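PDB 4I62: amino acid ABC transporter, periplasmic amino acid-binding protein, putative from Streptococcus pneumoniae, which binds L-arginine between its two lobes and probably delivers it, as the substrate-binding component, to a membrane-embedded ABC amino acid importer. Local coordinates for residues S159-E162 with T163-K166; P178-G181 with N182-T185; S86-F90 with D91-A95; P47-A50 with P51-Y54; E114-V118 with F119-T123. One frame throughout, in Å; residues are numbered along the deposited sequence.

Interaction 1. Residues S159-E162 with T163-K166; sequences SIQE and TMAK. With ARG (arginine), chain B.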
loop_
_atom_site.group_PDB
_atom_site.type_symbol
_atom_site.label_atom_id
_atom_site.label_comp_id
_atom_site.label_asym_id
_atom_site.label_seq_id
_atom_site.Cartn_x
_atom_site.Cartn_y
_atom_site.Cartn_z
ATOM N N SER A 159 -2.641 8.942 -2.363
ATOM C CA SER A 159 -1.708 7.981 -2.969
ATOM C C SER A 159 -0.938 8.587 -4.140
ATOM O O SER A 159 -1.381 9.566 -4.774
ATOM C CB SER A 159 -2.474 6.749 -3.461
ATOM O OG SER A 159 -3.259 7.031 -4.619
ATOM N N ILE A 160 0.175 7.938 -4.502
ATOM C CA ILE A 160 0.881 8.360 -5.693
ATOM C C ILE A 160 0.083 8.058 -6.961
ATOM O O ILE A 160 0.314 8.679 -8.004
ATOM C CB ILE A 160 2.313 7.787 -5.772
ATOM C CG1 ILE A 160 2.336 6.287 -6.017
ATOM C CG2 ILE A 160 3.125 8.124 -4.515
ATOM C CD1 ILE A 160 3.662 5.801 -6.557
ATOM N N GLN A 161 -0.853 7.134 -6.884
ATOM C CA GLN A 161 -1.739 6.866 -8.012
ATOM C C GLN A 161 -2.642 8.059 -8.273
ATOM O O GLN A 161 -2.918 8.393 -9.445
ATOM C CB GLN A 161 -2.577 5.614 -7.733
ATOM C CG GLN A 161 -1.776 4.299 -7.812
ATOM C CD GLN A 161 -0.748 4.146 -6.706
ATOM O OE1 GLN A 161 -0.980 4.498 -5.536
ATOM N NE2 GLN A 161 0.403 3.609 -7.054
ATOM N N GLU A 162 -3.132 8.702 -7.227
ATOM C CA GLU A 162 -3.930 9.918 -7.387
ATOM C C GLU A 162 -3.092 10.989 -8.072
ATOM O O GLU A 162 -3.573 11.678 -8.975
ATOM C CB GLU A 162 -4.369 10.411 -6.010
ATOM C CG GLU A 162 -5.122 11.741 -6.047
ATOM C CD GLU A 162 -5.445 12.306 -4.673
ATOM O OE1 GLU A 162 -4.650 12.220 -3.719
ATOM O OE2 GLU A 162 -6.539 12.898 -4.542
ATOM N N THR A 163 -1.836 11.138 -7.654
ATOM C CA THR A 163 -0.937 12.104 -8.293
ATOM C C THR A 163 -0.714 11.814 -9.772
ATOM O O THR A 163 -0.750 12.735 -10.602
ATOM C CB THR A 163 0.388 12.171 -7.542
ATOM O OG1 THR A 163 0.111 12.528 -6.184
ATOM C CG2 THR A 163 1.331 13.188 -8.135
ATOM N N MET A 164 -0.481 10.548 -10.099
ATOM C CA MET A 164 -0.298 10.146 -11.490
ATOM C C MET A 164 -1.522 10.506 -12.320
ATOM O O MET A 164 -1.385 11.024 -13.429
ATOM C CB MET A 164 -0.058 8.638 -11.560
ATOM C CG MET A 164 0.574 8.151 -12.826
ATOM S SD MET A 164 0.722 6.338 -12.767
ATOM C CE MET A 164 0.783 5.981 -10.994
ATOM N N ALA A 165 -2.701 10.215 -11.795
ATOM C CA ALA A 165 -3.921 10.531 -12.524
ATOM C C ALA A 165 -4.057 12.018 -12.761
ATOM O O ALA A 165 -4.370 12.454 -13.885
ATOM C CB ALA A 165 -5.127 10.008 -11.793
ATOM N N LYS A 166 -3.800 12.819 -11.727
ATOM C CA LYS A 166 -3.891 14.276 -11.855
ATOM C C LYS A 166 -2.899 14.804 -12.878
ATOM O O LYS A 166 -3.219 15.737 -13.605
ATOM C CB LYS A 166 -3.657 14.965 -10.504
ATOM C CG LYS A 166 -4.690 14.634 -9.432
ATOM C CD LYS A 166 -4.511 15.472 -8.171
ATOM C CE LYS A 166 -5.595 15.154 -7.138
ATOM N NZ LYS A 166 -5.278 15.729 -5.803
HETATM N N ARG B . 1.933 2.908 -2.805
HETATM C CA ARG B . 0.941 4.015 -2.799
HETATM C C ARG B . 1.480 5.243 -2.070
HETATM O O ARG B . 2.441 5.113 -1.282
HETATM C CB ARG B . -0.395 3.549 -2.252
HETATM C CG ARG B . -0.299 2.930 -0.855
HETATM C CD ARG B . -1.662 2.742 -0.223
HETATM N NE ARG B . -1.552 1.886 0.944
HETATM C CZ ARG B . -2.549 1.552 1.737
HETATM N NH1 ARG B . -2.325 0.770 2.788
HETATM N NH2 ARG B . -3.777 2.006 1.489
HETATM O OXT ARG B . 0.875 6.347 -2.275
HETATM O O HOH W 1 -1.831 12.172 -3.544
#

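Interaction 2. Residues P178-G181 with N182-T185; sequences PKNG and NLIT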
loop_
_atom_site.group_PDB
_atom_site.type_symbol
_atom_site.label_atom_id
_atom_site.label_comp_id
_atom_site.label_asym_id
_atom_site.label_seq_id
_atom_site.Cartn_x
_atom_site.Cartn_y
_atom_site.Cartn_z
ATOM N N PRO A 178 -11.175 8.189 -0.117
ATOM C CA PRO A 178 -10.331 7.742 0.994
ATOM C C PRO A 178 -10.164 6.239 1.046
ATOM O O PRO A 178 -9.059 5.805 1.352
ATOM C CB PRO A 178 -11.066 8.261 2.243
ATOM C CG PRO A 178 -11.741 9.476 1.765
ATOM C CD PRO A 178 -12.148 9.205 0.328
ATOM N N LYS A 179 -11.219 5.460 0.779
ATOM C CA LYS A 179 -11.179 4.020 1.018
ATOM C C LYS A 179 -11.075 3.201 -0.258
ATOM O O LYS A 179 -11.884 3.388 -1.189
ATOM C CB LYS A 179 -12.443 3.581 1.748
ATOM C CG LYS A 179 -12.617 4.209 3.116
ATOM C CD LYS A 179 -13.810 3.624 3.878
ATOM C CE LYS A 179 -13.932 4.234 5.272
ATOM N NZ LYS A 179 -15.110 3.720 6.033
ATOM N N ASN A 180 -10.148 2.243 -0.303
ATOM C CA ASN A 180 -10.030 1.379 -1.485
ATOM C C ASN A 180 -11.287 0.570 -1.738
ATOM O O ASN A 180 -11.662 0.340 -2.902
ATOM C CB ASN A 180 -8.818 0.480 -1.374
ATOM C CG ASN A 180 -7.524 1.256 -1.458
ATOM O OD1 ASN A 180 -7.411 2.210 -2.247
ATOM N ND2 ASN A 180 -6.518 0.852 -0.684
ATOM N N GLY A 181 -11.942 0.102 -0.686
ATOM C CA GLY A 181 -13.171 -0.643 -0.882
ATOM C C GLY A 181 -14.250 0.183 -1.576
ATOM O O GLY A 181 -15.093 -0.338 -2.323
ATOM N N ASN A 182 -14.266 1.485 -1.329
ATOM C CA ASN A 182 -15.245 2.327 -1.980
ATOM C C ASN A 182 -14.912 2.555 -3.455
ATOM O O ASN A 182 -15.824 2.698 -4.268
ATOM C CB ASN A 182 -15.450 3.620 -1.195
ATOM C CG ASN A 182 -16.183 3.386 0.135
ATOM O OD1 ASN A 182 -16.896 2.387 0.290
ATOM N ND2 ASN A 182 -16.049 4.314 1.071
ATOM N N LEU A 183 -13.634 2.538 -3.807
ATOM C CA LEU A 183 -13.243 2.572 -5.229
ATOM C C LEU A 183 -13.743 1.317 -5.920
ATOM O O LEU A 183 -14.246 1.372 -7.063
ATOM C CB LEU A 183 -11.717 2.673 -5.368
ATOM C CG LEU A 183 -11.163 4.049 -4.981
ATOM C CD1 LEU A 183 -9.632 4.016 -4.757
ATOM C CD2 LEU A 183 -11.509 5.102 -6.021
ATOM N N ILE A 184 -13.586 0.160 -5.268
ATOM C CA ILE A 184 -14.071 -1.087 -5.863
ATOM C C ILE A 184 -15.590 -1.059 -6.034
ATOM O O ILE A 184 -16.099 -1.447 -7.083
ATOM C CB ILE A 184 -13.587 -2.297 -5.031
ATOM C CG1 ILE A 184 -12.054 -2.442 -5.118
ATOM C CG2 ILE A 184 -14.295 -3.601 -5.420
ATOM C CD1 ILE A 184 -11.557 -2.833 -6.488
ATOM N N THR A 185 -16.310 -0.565 -5.034
ATOM C CA THR A 185 -17.761 -0.428 -5.165
ATOM C C THR A 185 -18.145 0.514 -6.317
ATOM O O THR A 185 -19.062 0.201 -7.094
ATOM C CB THR A 185 -18.352 0.069 -3.840
ATOM O OG1 THR A 185 -18.057 -0.895 -2.823
ATOM C CG2 THR A 185 -19.847 0.260 -3.940
HETATM O O HOH W 2 -17.205 4.127 4.047
#

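Interaction 3. Residues S86-F90 with D91-A95; sequences SPMSF and DNVLA. With ARG (arginine), chain B.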
loop_
_atom_site.group_PDB
_atom_site.type_symbol
_atom_site.label_atom_id
_atom_site.label_comp_id
_atom_site.label_asym_id
_atom_site.label_seq_id
_atom_site.Cartn_x
_atom_site.Cartn_y
_atom_site.Cartn_z
ATOM N N SER A 86 -1.771 1.191 14.507
ATOM C CA SER A 86 -2.604 2.382 14.530
ATOM C C SER A 86 -3.293 2.491 13.184
ATOM O O SER A 86 -2.790 3.141 12.243
ATOM C CB SER A 86 -1.733 3.606 14.773
ATOM O OG SER A 86 -2.533 4.747 15.032
ATOM N N PRO A 87 -4.416 1.790 13.017
ATOM C CA PRO A 87 -5.110 1.842 11.723
ATOM C C PRO A 87 -5.783 3.186 11.498
ATOM O O PRO A 87 -6.342 3.769 12.438
ATOM C CB PRO A 87 -6.133 0.710 11.809
ATOM C CG PRO A 87 -6.392 0.512 13.270
ATOM C CD PRO A 87 -5.102 0.902 13.978
ATOM N N MET A 88 -5.782 3.633 10.244
ATOM C CA MET A 88 -6.344 4.921 9.908
ATOM C C MET A 88 -6.496 5.014 8.406
ATOM O O MET A 88 -6.046 4.135 7.681
ATOM C CB MET A 88 -5.457 6.026 10.459
ATOM C CG MET A 88 -4.075 6.060 9.822
ATOM S SD MET A 88 -2.944 7.252 10.591
ATOM C CE MET A 88 -2.691 6.568 12.203
ATOM N N SER A 89 -7.132 6.070 7.955
ATOM C CA SER A 89 -7.206 6.294 6.521
ATOM C C SER A 89 -5.831 6.520 5.931
ATOM O O SER A 89 -4.946 7.120 6.579
ATOM C CB SER A 89 -8.067 7.517 6.232
ATOM O OG SER A 89 -7.468 8.689 6.746
ATOM N N PHE A 90 -5.629 6.054 4.695
ATOM C CA PHE A 90 -4.291 6.175 4.123
ATOM C C PHE A 90 -3.812 7.620 4.068
ATOM O O PHE A 90 -2.634 7.915 4.331
ATOM C CB PHE A 90 -4.161 5.539 2.754
ATOM C CG PHE A 90 -2.748 5.619 2.232
ATOM C CD1 PHE A 90 -1.761 4.804 2.784
ATOM C CD2 PHE A 90 -2.359 6.541 1.253
ATOM C CE1 PHE A 90 -0.462 4.885 2.360
ATOM C CE2 PHE A 90 -1.056 6.625 0.854
ATOM C CZ PHE A 90 -0.099 5.782 1.385
ATOM N N ASP A 91 -4.728 8.520 3.741
ATOM C CA ASP A 91 -4.502 9.966 3.626
ATOM C C ASP A 91 -3.869 10.549 4.891
ATOM O O ASP A 91 -3.291 11.635 4.846
ATOM C CB ASP A 91 -5.843 10.678 3.303
ATOM C CG ASP A 91 -5.659 11.985 2.558
ATOM O OD1 ASP A 91 -4.670 12.123 1.803
ATOM O OD2 ASP A 91 -6.518 12.870 2.725
ATOM N N ASN A 92 -4.057 9.869 6.037
ATOM C CA ASN A 92 -3.552 10.366 7.317
ATOM C C ASN A 92 -2.280 9.659 7.823
ATOM O O ASN A 92 -1.690 10.074 8.866
ATOM C CB ASN A 92 -4.652 10.270 8.379
ATOM C CG ASN A 92 -5.868 11.133 8.045
ATOM O OD1 ASN A 92 -7.015 10.776 8.366
ATOM N ND2 ASN A 92 -5.631 12.227 7.390
ATOM N N VAL A 93 -1.858 8.598 7.139
ATOM C CA VAL A 93 -0.745 7.764 7.621
ATOM C C VAL A 93 0.573 8.531 7.740
ATOM O O VAL A 93 1.218 8.555 8.820
ATOM C CB VAL A 93 -0.600 6.521 6.724
ATOM C CG1 VAL A 93 0.739 5.831 6.902
ATOM C CG2 VAL A 93 -1.711 5.560 7.005
ATOM N N LEU A 94 0.992 9.192 6.672
ATOM C CA LEU A 94 2.251 9.909 6.743
ATOM C C LEU A 94 2.201 11.088 7.704
ATOM O O LEU A 94 3.163 11.326 8.466
ATOM C CB LEU A 94 2.727 10.312 5.349
ATOM C CG LEU A 94 3.181 9.145 4.482
ATOM C CD1 LEU A 94 3.432 9.562 3.040
ATOM C CD2 LEU A 94 4.428 8.430 5.098
ATOM N N ALA A 95 1.090 11.806 7.712
ATOM C CA ALA A 95 0.946 12.933 8.634
ATOM C C ALA A 95 1.122 12.488 10.083
ATOM O O ALA A 95 1.682 13.225 10.896
ATOM C CB ALA A 95 -0.403 13.591 8.437
HETATM N N ARG B . 1.933 2.908 -2.805
HETATM C CA ARG B . 0.941 4.015 -2.799
HETATM C C ARG B . 1.480 5.243 -2.070
HETATM O O ARG B . 2.441 5.113 -1.282
HETATM C CB ARG B . -0.395 3.549 -2.252
HETATM C CG ARG B . -0.299 2.930 -0.855
HETATM C CD ARG B . -1.662 2.742 -0.223
HETATM N NE ARG B . -1.552 1.886 0.944
HETATM C CZ ARG B . -2.549 1.552 1.737
HETATM N NH1 ARG B . -2.325 0.770 2.788
HETATM N NH2 ARG B . -3.777 2.006 1.489
HETATM O OXT ARG B . 0.875 6.347 -2.275
HETATM O O HOH W 3 -7.990 8.433 9.834
HETATM O O HOH W 4 -0.420 9.518 4.056
#

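Interaction 4. Residues P47-A50 with P51-Y54; sequences PDFA and PFEY. With ARG (arginine), chain B.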
loop_
_atom_site.group_PDB
_atom_site.type_symbol
_atom_site.label_atom_id
_atom_site.label_comp_id
_atom_site.label_asym_id
_atom_site.label_seq_id
_atom_site.Cartn_x
_atom_site.Cartn_y
_atom_site.Cartn_z
ATOM N N PRO A 47 -5.501 -0.560 6.615
ATOM C CA PRO A 47 -5.645 -2.002 6.334
ATOM C C PRO A 47 -6.741 -2.365 5.294
ATOM O O PRO A 47 -7.684 -3.105 5.574
ATOM C CB PRO A 47 -5.980 -2.582 7.708
ATOM C CG PRO A 47 -6.776 -1.495 8.363
ATOM C CD PRO A 47 -6.075 -0.218 7.932
ATOM N N ASP A 48 -6.580 -1.876 4.072
ATOM C CA ASP A 48 -7.460 -2.136 2.957
ATOM C C ASP A 48 -6.567 -2.278 1.707
ATOM O O ASP A 48 -6.801 -1.538 0.750
ATOM C CB ASP A 48 -8.369 -0.918 2.821
ATOM C CG ASP A 48 -9.513 -1.130 1.850
ATOM O OD1 ASP A 48 -9.659 -2.253 1.322
ATOM O OD2 ASP A 48 -10.276 -0.170 1.633
ATOM N N PHE A 49 -5.559 -3.150 1.756
ATOM C CA PHE A 49 -4.456 -3.125 0.803
ATOM C C PHE A 49 -3.767 -4.499 0.781
ATOM O O PHE A 49 -2.545 -4.605 0.926
ATOM C CB PHE A 49 -3.488 -1.976 1.177
ATOM C CG PHE A 49 -2.642 -1.461 0.046
ATOM C CD1 PHE A 49 -3.223 -0.777 -0.993
ATOM C CD2 PHE A 49 -1.257 -1.632 0.031
ATOM C CE1 PHE A 49 -2.441 -0.253 -2.023
ATOM C CE2 PHE A 49 -0.479 -1.116 -0.974
ATOM C CZ PHE A 49 -1.064 -0.419 -2.021
ATOM N N ALA A 50 -4.559 -5.563 0.579
ATOM C CA ALA A 50 -3.984 -6.900 0.502
ATOM C C ALA A 50 -3.036 -6.959 -0.701
ATOM O O ALA A 50 -3.364 -6.430 -1.775
ATOM C CB ALA A 50 -5.072 -7.952 0.353
ATOM N N PRO A 51 -1.897 -7.646 -0.574
ATOM C CA PRO A 51 -1.498 -8.552 0.522
ATOM C C PRO A 51 -0.776 -7.866 1.695
ATOM O O PRO A 51 -0.451 -8.533 2.692
ATOM C CB PRO A 51 -0.520 -9.527 -0.188
ATOM C CG PRO A 51 0.110 -8.656 -1.247
ATOM C CD PRO A 51 -1.019 -7.806 -1.755
ATOM N N PHE A 52 -0.496 -6.577 1.564
ATOM C CA PHE A 52 0.371 -5.870 2.523
ATOM C C PHE A 52 -0.301 -5.670 3.880
ATOM O O PHE A 52 0.284 -5.986 4.940
ATOM C CB PHE A 52 0.863 -4.567 1.887
ATOM C CG PHE A 52 1.647 -4.834 0.643
ATOM C CD1 PHE A 52 2.962 -5.285 0.739
ATOM C CD2 PHE A 52 1.038 -4.785 -0.612
ATOM C CE1 PHE A 52 3.669 -5.639 -0.391
ATOM C CE2 PHE A 52 1.750 -5.160 -1.742
ATOM C CZ PHE A 52 3.056 -5.585 -1.629
ATOM N N GLU A 53 -1.530 -5.147 3.883
ATOM C CA GLU A 53 -2.333 -5.048 5.116
ATOM C C GLU A 53 -3.803 -5.092 4.730
ATOM O O GLU A 53 -4.218 -4.393 3.797
ATOM C CB GLU A 53 -2.014 -3.790 5.926
ATOM C CG GLU A 53 -1.992 -2.494 5.115
ATOM C CD GLU A 53 -0.664 -2.209 4.460
ATOM O OE1 GLU A 53 0.351 -2.651 5.093
ATOM O OE2 GLU A 53 -0.583 -1.544 3.390
ATOM N N TYR A 54 -4.585 -5.869 5.466
ATOM C CA TYR A 54 -5.997 -6.013 5.146
ATOM C C TYR A 54 -6.691 -6.563 6.376
ATOM O O TYR A 54 -6.063 -6.988 7.352
ATOM C CB TYR A 54 -6.192 -6.905 3.907
ATOM C CG TYR A 54 -5.648 -8.328 4.009
ATOM C CD1 TYR A 54 -4.290 -8.577 3.769
ATOM C CD2 TYR A 54 -6.486 -9.418 4.302
ATOM C CE1 TYR A 54 -3.789 -9.850 3.801
ATOM C CE2 TYR A 54 -5.968 -10.701 4.369
ATOM C CZ TYR A 54 -4.630 -10.910 4.114
ATOM O OH TYR A 54 -4.093 -12.180 4.163
HETATM N N ARG B . 1.933 2.908 -2.805
HETATM C CA ARG B . 0.941 4.015 -2.799
HETATM C C ARG B . 1.480 5.243 -2.070
HETATM O O ARG B . 2.441 5.113 -1.282
HETATM C CB ARG B . -0.395 3.549 -2.252
HETATM C CG ARG B . -0.299 2.930 -0.855
HETATM C CD ARG B . -1.662 2.742 -0.223
HETATM N NE ARG B . -1.552 1.886 0.944
HETATM C CZ ARG B . -2.549 1.552 1.737
HETATM N NH1 ARG B . -2.325 0.770 2.788
HETATM N NH2 ARG B . -3.777 2.006 1.489
HETATM O OXT ARG B . 0.875 6.347 -2.275
#

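Interaction 5. Residues E114-V118 with F119-T123; sequences ERSKV and FDFST. With ARG (arginine), chain B.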
loop_
_atom_site.group_PDB
_atom_site.type_symbol
_atom_site.label_atom_id
_atom_site.label_comp_id
_atom_site.label_asym_id
_atom_site.label_seq_id
_atom_site.Cartn_x
_atom_site.Cartn_y
_atom_site.Cartn_z
ATOM N N GLU A 114 9.247 14.088 -3.153
ATOM C CA GLU A 114 8.571 14.970 -2.227
ATOM C C GLU A 114 8.536 14.366 -0.831
ATOM O O GLU A 114 8.817 15.039 0.169
ATOM C CB GLU A 114 7.169 15.300 -2.726
ATOM C CG GLU A 114 7.165 16.365 -3.800
ATOM C CD GLU A 114 7.846 17.645 -3.341
ATOM O OE1 GLU A 114 7.349 18.279 -2.380
ATOM O OE2 GLU A 114 8.884 18.013 -3.935
ATOM N N ARG A 115 8.189 13.084 -0.745
ATOM C CA ARG A 115 8.150 12.460 0.562
ATOM C C ARG A 115 9.534 12.374 1.228
ATOM O O ARG A 115 9.633 12.528 2.445
ATOM C CB ARG A 115 7.502 11.081 0.461
ATOM C CG ARG A 115 5.977 11.123 0.200
ATOM C CD ARG A 115 5.447 9.729 -0.153
ATOM N NE ARG A 115 4.004 9.734 -0.422
ATOM C CZ ARG A 115 3.305 8.657 -0.712
ATOM N NH1 ARG A 115 3.918 7.480 -0.845
ATOM N NH2 ARG A 115 1.976 8.759 -0.898
ATOM N N SER A 116 10.575 12.137 0.430
ATOM C CA SER A 116 11.939 11.976 0.957
ATOM C C SER A 116 12.479 13.247 1.571
ATOM O O SER A 116 13.427 13.201 2.345
ATOM C CB SER A 116 12.894 11.494 -0.125
ATOM O OG SER A 116 12.654 10.137 -0.423
ATOM N N LYS A 117 11.877 14.381 1.241
ATOM C CA LYS A 117 12.294 15.662 1.817
ATOM C C LYS A 117 11.805 15.816 3.257
ATOM O O LYS A 117 12.353 16.612 4.025
ATOM C CB LYS A 117 11.736 16.814 0.993
ATOM C CG LYS A 117 12.383 16.975 -0.368
ATOM C CD LYS A 117 13.727 17.665 -0.255
ATOM C CE LYS A 117 13.572 19.083 0.295
ATOM N NZ LYS A 117 14.846 19.874 0.236
ATOM N N VAL A 118 10.761 15.076 3.609
ATOM C CA VAL A 118 10.088 15.255 4.889
ATOM C C VAL A 118 10.307 14.043 5.789
ATOM O O VAL A 118 10.318 14.184 7.012
ATOM C CB VAL A 118 8.563 15.464 4.684
ATOM C CG1 VAL A 118 7.812 15.461 6.008
ATOM C CG2 VAL A 118 8.305 16.762 3.931
ATOM N N PHE A 119 10.506 12.869 5.178
ATOM C CA PHE A 119 10.687 11.604 5.898
ATOM C C PHE A 119 12.032 10.941 5.627
ATOM O O PHE A 119 12.596 11.079 4.539
ATOM C CB PHE A 119 9.562 10.606 5.520
ATOM C CG PHE A 119 8.184 11.121 5.845
ATOM C CD1 PHE A 119 7.710 11.081 7.157
ATOM C CD2 PHE A 119 7.387 11.680 4.872
ATOM C CE1 PHE A 119 6.445 11.604 7.485
ATOM C CE2 PHE A 119 6.136 12.196 5.188
ATOM C CZ PHE A 119 5.660 12.159 6.494
ATOM N N ASP A 120 12.533 10.220 6.621
ATOM C CA ASP A 120 13.551 9.197 6.399
ATOM C C ASP A 120 12.775 7.992 5.842
ATOM O O ASP A 120 11.652 7.675 6.293
ATOM C CB ASP A 120 14.230 8.769 7.721
ATOM C CG ASP A 120 15.490 9.562 8.069
ATOM O OD1 ASP A 120 15.745 10.634 7.458
ATOM O OD2 ASP A 120 16.213 9.089 9.000
ATOM N N PHE A 121 13.394 7.291 4.896
ATOM C CA PHE A 121 12.865 6.028 4.440
ATOM C C PHE A 121 13.863 4.922 4.681
ATOM O O PHE A 121 15.075 5.095 4.521
ATOM C CB PHE A 121 12.563 6.050 2.933
ATOM C CG PHE A 121 11.258 6.714 2.569
ATOM C CD1 PHE A 121 10.084 6.037 2.775
ATOM C CD2 PHE A 121 11.215 7.976 2.010
ATOM C CE1 PHE A 121 8.862 6.603 2.402
ATOM C CE2 PHE A 121 9.985 8.553 1.651
ATOM C CZ PHE A 121 8.818 7.860 1.849
ATOM N N SER A 122 13.353 3.757 5.013
ATOM C CA SER A 122 14.165 2.557 4.969
ATOM C C SER A 122 14.655 2.278 3.564
ATOM O O SER A 122 14.165 2.860 2.564
ATOM C CB SER A 122 13.361 1.346 5.450
ATOM O OG SER A 122 12.392 0.944 4.498
ATOM N N THR A 123 15.603 1.357 3.463
ATOM C CA THR A 123 15.903 0.743 2.190
ATOM C C THR A 123 14.592 0.131 1.626
ATOM O O THR A 123 13.700 -0.262 2.376
ATOM C CB THR A 123 16.972 -0.320 2.397
ATOM O OG1 THR A 123 17.578 -0.652 1.151
ATOM C CG2 THR A 123 16.417 -1.570 2.994
HETATM N N ARG B . 1.933 2.908 -2.805
HETATM C CA ARG B . 0.941 4.015 -2.799
HETATM C C ARG B . 1.480 5.243 -2.070
HETATM O O ARG B . 2.441 5.113 -1.282
HETATM C CB ARG B . -0.395 3.549 -2.252
HETATM C CG ARG B . -0.299 2.930 -0.855
HETATM C CD ARG B . -1.662 2.742 -0.223
HETATM N NE ARG B . -1.552 1.886 0.944
HETATM C CZ ARG B . -2.549 1.552 1.737
HETATM N NH1 ARG B . -2.325 0.770 2.788
HETATM N NH2 ARG B . -3.777 2.006 1.489
HETATM O OXT ARG B . 0.875 6.347 -2.275
#

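Interaction 1. Residues S159-E162 with T163-K166
Glu162 lies alongside Lys166, one helical turn on, both side chains pointing the same way. With CG anti to the backbone N (chi1 176°), the glutamate chain runs out extended, and Glu162 CG meets Lys166 CE at 3.6 Å. The salt bridge beyond them, from Lys166 NZ to Glu162 OE2, is long at 3.3 Å and weak as a hydrogen bond; OE2 has a second partner in the hydroxyl of Ser176. A water donates to Glu162 OE1 at 2.8 Å and also to Ser159 O, tying the carboxylate to the first turn; Gly158 N is a further partner of OE1. Ser159 is the N-cap of helix 160-168: Ser159 OG accepts from Glu162 N at 3.1 Å, while Gln156 O is its other partner. Just past the cap, Ile160 N donates to OXT of the bound arginine at 2.8 Å, and Gln161 OE1 comes within 3.4 Å of the ligand CA. The ligand carboxylate thus meets the amino end of the helix, where the helix dipole would probably help to stabilise its negative charge.

Interaction 2. Residues P178-G181 with N182-T185
Lys179 runs beside Asn182 at the start of helix 180-188, for which Lys179 is the N-cap residue, in the family's type II periplasmic binding protein fold. From Lys179 CB, 3.7 Å from Asn182 ND2, the chain passes along the amide: CG stays close to ND2, and Lys179 CD returns to 3.7 Å from the same nitrogen. Fully extended beyond CG, the chain then carries Lys179 NZ to a water at 2.9 Å, which also accepts from Asn182 ND2 and so bridges the ammonium and the amide. Lys179 O accepts from Leu183 N, and more weakly from Asn182 N. On the inward side, Asn180 leans over Leu183, Asn180 OD1 facing Leu183 CD1 at 3.8 Å, while Asn180 ND2 donates to Asp48 O and the side chain touches the bound arginine. Leu183 and Ile184 pack on strand 194-198, with Leu183 also against strands 152-156 and 173-177. One turn further along, Thr185 N donates to Gly181 O at 3.0 Å, and Thr185 OG1 lies 3.1 Å from that same oxygen.

Interaction 3. Residues S86-F90 with D91-A95
Met88 and Val93 form the apolar inner side of the turn from strand 82-87 into helix 90-98, with Met88 CG against Val93 CG2 at 3.7 Å. The bent end of the methionine brings Met88 SD to within 3.5 Å of Asn92 O, and both Met88 and Val93 also pack on Ala44 of strand 40-45. Phe90 CD1 rests more loosely on Val93 CG2, at 4.3 Å. A chi1 of -177° swings the Phe90 ring away from its own backbone N and into the binding cleft, where CD of the bound arginine sits over the ring centre, 3.5 Å above the plane. The outer side is polar and watery: one water accepts from Ser89 N while donating to Asn92 OD1. A second water links Phe90 O to Leu94 N, inserted into the first turn. Asp91 reaches Lys157 by a salt bridge. With ligand CD over its centre and ligand NE 3.5 Å from Phe90 CD1, the aromatic face gives apolar cover to the aliphatic part of the substrate side chain.

Interaction 4. Residues P47-A50 with P51-Y54
A classic beta bulge, in which Phe52 and Glu53 both face Phe49, shapes this part of the arginine pocket, in the loop between strands 40-45 and 54-58. Phe49 N donates to Glu53 O at 2.7 Å; Glu53 N returns a bond to Phe49 O at 3.2 Å, and Phe52 N adds a weak one to that oxygen. A cis peptide between Ala50 and Pro51 turns the chain. The Phe49 ring and Glu53 carboxylate lie side by side, their planes 2° apart, with Phe49 CD2 and Glu53 OE2 3.4 Å from each other. Ligand NE stands 3.4 Å above the centre of the Phe49 ring, so the guanidinium covers the aromatic face, while ligand NH1 donates to Glu53 OE2 at 3.0 Å. Hydrogen bond and aromatic cover act together on the guanidinium, whose charge the carboxylate would probably also balance. Behind the pocket, Ala50 CB packs on Tyr54 CD1 at 3.6 Å. Phe52 meets Tyr126 and Tyr227 edge-to-face, Pro51 leans on helix 254-265, and helix 199-208 touches Phe49, Pro51 and Phe52.

Interaction 5. Residues E114-V118 with F119-T123
Arg115 and Phe121 meet where the short helix 113-116 gives way to strand 119-121, in the type II periplasmic binding protein fold. At the ligand, Arg115 forms a bidentate pair of hydrogen bonds to the carboxylate: Arg115 NH1 donates to ligand O at 2.8 Å, almost straight at 174°, and Arg115 NH2 to OXT at 3.0 Å. The ligand carboxyl carbon lies in the guanidinium plane, off its edge. Extended from CG to NE, the chain carries the guanidinium to the ligand, and NH1 also donates to Ser110 O, which helps to fix its rotation. Arg115 CB sits in the plane of the Phe121 ring at its edge, 3.7 Å from CE2. Ser116 OG approaches the same ring at CD2, although its hydrogen-bond partner is Thr112 O. Arg115 O takes both Val118 N and Phe119 N, the latter at 2.9 Å. The Phe119 ring packs on Leu94 and Val97 of helix 90-98, and over one face Val118 CG1 makes a CH-pi contact, 3.9 Å from the Phe119 centroid and 17° off the normal.

Overall arrangement
Four of the five contacts touch the bound arginine directly, and Asn180 of interaction 2 also lies about 4 Å from it. Interactions 1 and 5 hold the carboxylate end, and they touch through Ile160 CG2 and Arg115 NH1, 3.8 Å apart. Interactions 3 and 4 hold the other end, placing Phe90 and Phe49 along the substrate side chain; their centres are 13 Å apart. Interaction 3 also backs interaction 5, Leu94 CD1 lying 3.5 Å from Arg115 NE. Across the cleft, interaction 2 joins interaction 4 by probable hydrogen bonds, Asn180 ND2 to Asp48 O at 2.8 Å and Gly181 N to Asp48 OD2 at 2.9 Å, consistent with a closed, ligand-bound form.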